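Local coordinates for protein putative chorismate mutase (Yersinia pestis biovar Microtus str. 91001, PDB 2GBB) that catalyses the Claisen rearrangement of chorismate to prephenate as a secreted, all-helical mutase, at residues K59-A64 with F147-Q152. Sequence-based numbering, arbitrary orientation.
Sequences KPLMVA and FSTFNQ
Thr149, with chi1 at 49°, turns both branches of its side chain onto Pro60, Leu61 and Ala64. This torsion tucks OG1 into the space flanked by N and C of Thr149 and swings CG2 across from C. The two branches therefore spread over one turn of helix 55-82. Thr149 CG2 lies 3.5 Å from Pro60 O and 3.8 Å from Pro60 CB. Thr149 OG1 sits 3.3 Å from Ala64 CB and 3.4 Å from Leu61 CA. Packing here is close, with the Thr149 and Leu61 CA atoms 4.8 Å apart. A chi1 of -150° brings the branched end of Leu61 alongside Phe150. Leu61 CG lies 4.0 Å from Phe150 CA, and Leu61 CD2 reaches Phe150 CB at 4.4 Å. The Phe150 ring turns from helix 55-82 and meets Phe129. Leu61 also packs on Ile111 of helix 93-117. A water between the segments donates to Thr149 O at 2.7 Å and accepts a weak bond from Leu61 N. Leu61 N has no bond to the preceding helical turn, where helix 55-82 is kinked, so the water offers that N-H a weak partner. Thr149 OG1 has one proton to give, mainly to Ala145 O, with Ile146 O as a second acceptor. Across the interface this hydroxyl packs against carbon. With OG1 satisfied inside its own helix, the two segments are held by close packing and a water link, firm at Thr149 O and weak at Leu61 N.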
ATOM      1  N   LYS A  59      19.769  11.378  -9.889  1.00 25.47           N
ATOM      2  CA  LYS A  59      18.781  10.318 -10.105  1.00 25.38           C
ATOM      3  C   LYS A  59      18.504   9.386  -8.930  1.00 23.93           C
ATOM      4  O   LYS A  59      17.334   9.079  -8.699  1.00 24.26           O
ATOM      5  CB  LYS A  59      19.076   9.512 -11.379  1.00 25.10           C
ATOM      6  CG  LYS A  59      18.053   8.411 -11.608  1.00 23.12           C
ATOM      7  CD  LYS A  59      18.202   7.817 -12.992  1.00 27.54           C
ATOM      8  CE  LYS A  59      17.091   6.733 -13.213  1.00 27.35           C
ATOM      9  NZ  LYS A  59      17.326   6.285 -14.649  1.00 30.93           N
ATOM     10  N   PRO A  60      19.559   8.941  -8.189  1.00 23.64           N
ATOM     11  CA  PRO A  60      19.308   8.136  -7.018  1.00 23.76           C
ATOM     12  C   PRO A  60      18.390   8.824  -6.002  1.00 23.82           C
ATOM     13  O   PRO A  60      17.472   8.206  -5.480  1.00 22.55           O
ATOM     14  CB  PRO A  60      20.739   7.875  -6.488  1.00 24.24           C
ATOM     15  CG  PRO A  60      21.525   7.796  -7.751  1.00 23.24           C
ATOM     16  CD  PRO A  60      21.021   9.061  -8.391  1.00 23.05           C
ATOM     17  N   LEU A  61      18.601  10.114  -5.784  1.00 24.41           N
ATOM     18  CA  LEU A  61      17.748  10.919  -4.906  1.00 24.03           C
ATOM     19  C   LEU A  61      16.322  10.990  -5.435  1.00 22.76           C
ATOM     20  O   LEU A  61      15.390  10.843  -4.682  1.00 21.77           O
ATOM     21  CB  LEU A  61      18.252  12.349  -4.833  1.00 24.65           C
ATOM     22  CG  LEU A  61      18.034  13.169  -3.564  1.00 27.46           C
ATOM     23  CD1 LEU A  61      17.845  14.637  -3.937  1.00 26.01           C
ATOM     24  CD2 LEU A  61      17.025  12.640  -2.531  1.00 28.49           C
HETATM   25  N   MSE A  62      16.165  11.215  -6.726  1.00 23.54           N
HETATM   26  CA  MSE A  62      14.812  11.185  -7.290  1.00 23.66           C
HETATM   27  C   MSE A  62      14.190   9.812  -7.100  1.00 22.19           C
HETATM   28  O   MSE A  62      13.088   9.725  -6.649  1.00 23.41           O
HETATM   29  CB  MSE A  62      14.819  11.616  -8.745  1.00 22.76           C
HETATM   30  CG  MSE A  62      15.371  12.982  -8.969  1.00 26.12           C
HETATM   31 SE   MSE A  62      14.670  14.364  -7.738  0.70 34.38          SE
HETATM   32  CE  MSE A  62      12.740  14.172  -8.117  1.00 28.49           C
ATOM     33  N   VAL A  63      14.918   8.737  -7.429  1.00 23.02           N
ATOM     34  CA  VAL A  63      14.466   7.350  -7.154  1.00 21.58           C
ATOM     35  C   VAL A  63      14.040   7.163  -5.676  1.00 22.05           C
ATOM     36  O   VAL A  63      12.962   6.643  -5.401  1.00 20.94           O
ATOM     37  CB  VAL A  63      15.503   6.284  -7.613  1.00 21.67           C
ATOM     38  CG1 VAL A  63      15.184   4.874  -7.039  1.00 22.87           C
ATOM     39  CG2 VAL A  63      15.549   6.199  -9.176  1.00 23.12           C
ATOM     40  N   ALA A  64      14.882   7.602  -4.731  1.00 22.51           N
ATOM     41  CA  ALA A  64      14.578   7.490  -3.280  1.00 22.97           C
ATOM     42  C   ALA A  64      13.323   8.279  -2.892  1.00 23.28           C
ATOM     43  O   ALA A  64      12.459   7.812  -2.089  1.00 22.81           O
ATOM     44  CB  ALA A  64      15.799   7.934  -2.412  1.00 21.93           C
ATOM     45  N   PHE A 147      18.108  10.000   2.671  1.00 25.67           N
ATOM     46  CA  PHE A 147      19.333  10.606   3.235  1.00 27.66           C
ATOM     47  C   PHE A 147      20.560  10.064   2.543  1.00 27.98           C
ATOM     48  O   PHE A 147      21.466  10.788   2.226  1.00 27.69           O
ATOM     49  CB  PHE A 147      19.475  10.331   4.743  1.00 28.25           C
ATOM     50  CG  PHE A 147      20.752  10.918   5.354  1.00 31.35           C
ATOM     51  CD1 PHE A 147      20.903  12.292   5.492  1.00 30.13           C
ATOM     52  CD2 PHE A 147      21.798  10.079   5.755  1.00 33.97           C
ATOM     53  CE1 PHE A 147      22.079  12.849   6.033  1.00 35.01           C
ATOM     54  CE2 PHE A 147      22.985  10.613   6.317  1.00 35.23           C
ATOM     55  CZ  PHE A 147      23.131  11.988   6.464  1.00 33.59           C
ATOM     56  N   SER A 148      20.622   8.760   2.327  1.00 29.62           N
ATOM     57  CA  SER A 148      21.845   8.282   1.781  1.00 31.18           C
ATOM     58  C   SER A 148      22.039   8.739   0.325  1.00 30.95           C
ATOM     59  O   SER A 148      23.177   9.011  -0.090  1.00 31.86           O
ATOM     60  CB  SER A 148      21.999   6.786   2.003  1.00 32.23           C
ATOM     61  OG  SER A 148      21.073   6.073   1.222  1.00 37.48           O
ATOM     62  N   THR A 149      20.954   8.866  -0.449  1.00 29.75           N
ATOM     63  CA  THR A 149      21.089   9.322  -1.859  1.00 29.09           C
ATOM     64  C   THR A 149      21.354  10.828  -1.948  1.00 29.32           C
ATOM     65  O   THR A 149      22.015  11.333  -2.866  1.00 29.67           O
ATOM     66  CB  THR A 149      19.826   8.969  -2.696  1.00 28.45           C
ATOM     67  OG1 THR A 149      18.682   9.396  -1.972  1.00 26.96           O
ATOM     68  CG2 THR A 149      19.676   7.463  -2.865  1.00 26.41           C
ATOM     69  N   PHE A 150      20.777  11.553  -1.018  1.00 30.12           N
ATOM     70  CA  PHE A 150      20.989  12.991  -0.894  1.00 30.65           C
ATOM     71  C   PHE A 150      22.499  13.312  -0.827  1.00 30.68           C
ATOM     72  O   PHE A 150      23.000  14.252  -1.465  1.00 28.72           O
ATOM     73  CB  PHE A 150      20.222  13.466   0.345  1.00 30.05           C
ATOM     74  CG  PHE A 150      20.734  14.724   0.956  1.00 32.61           C
ATOM     75  CD1 PHE A 150      20.344  15.964   0.463  1.00 33.98           C
ATOM     76  CD2 PHE A 150      21.561  14.669   2.101  1.00 34.89           C
ATOM     77  CE1 PHE A 150      20.824  17.164   1.059  1.00 33.47           C
ATOM     78  CE2 PHE A 150      22.018  15.845   2.706  1.00 33.72           C
ATOM     79  CZ  PHE A 150      21.646  17.100   2.165  1.00 32.48           C
ATOM     80  N   ASN A 151      23.214  12.483  -0.081  1.00 31.06           N
ATOM     81  CA  ASN A 151      24.665  12.617   0.048  1.00 32.95           C
ATOM     82  C   ASN A 151      25.459  12.199  -1.169  1.00 32.99           C
ATOM     83  O   ASN A 151      26.680  12.456  -1.246  1.00 32.74           O
ATOM     84  CB  ASN A 151      25.151  11.860   1.302  1.00 34.57           C
ATOM     85  CG  ASN A 151      24.840  12.634   2.587  1.00 37.49           C
ATOM     86  OD1 ASN A 151      25.006  13.854   2.631  1.00 42.22           O
ATOM     87  ND2 ASN A 151      24.366  11.944   3.611  1.00 41.59           N
ATOM     88  N   GLN A 152      24.768  11.568  -2.120  1.00 32.61           N
ATOM     89  CA  GLN A 152      25.379  11.156  -3.398  1.00 32.56           C
ATOM     90  C   GLN A 152      25.308  12.281  -4.426  1.00 31.59           C
ATOM     91  O   GLN A 152      26.019  12.231  -5.435  1.00 32.01           O
ATOM     92  CB  GLN A 152      24.708   9.883  -3.957  1.00 32.79           C
ATOM     93  CG  GLN A 152      24.937   8.610  -3.116  1.00 36.27           C
ATOM     94  CD  GLN A 152      26.391   8.309  -2.921  1.00 41.16           C
ATOM     95  OE1 GLN A 152      26.856   8.097  -1.788  1.00 43.88           O
ATOM     96  NE2 GLN A 152      27.143   8.308  -4.018  1.00 39.61           N
TER
HETATM   97  O   HOH W   1      21.653  10.911  -5.548  1.00 20.81           O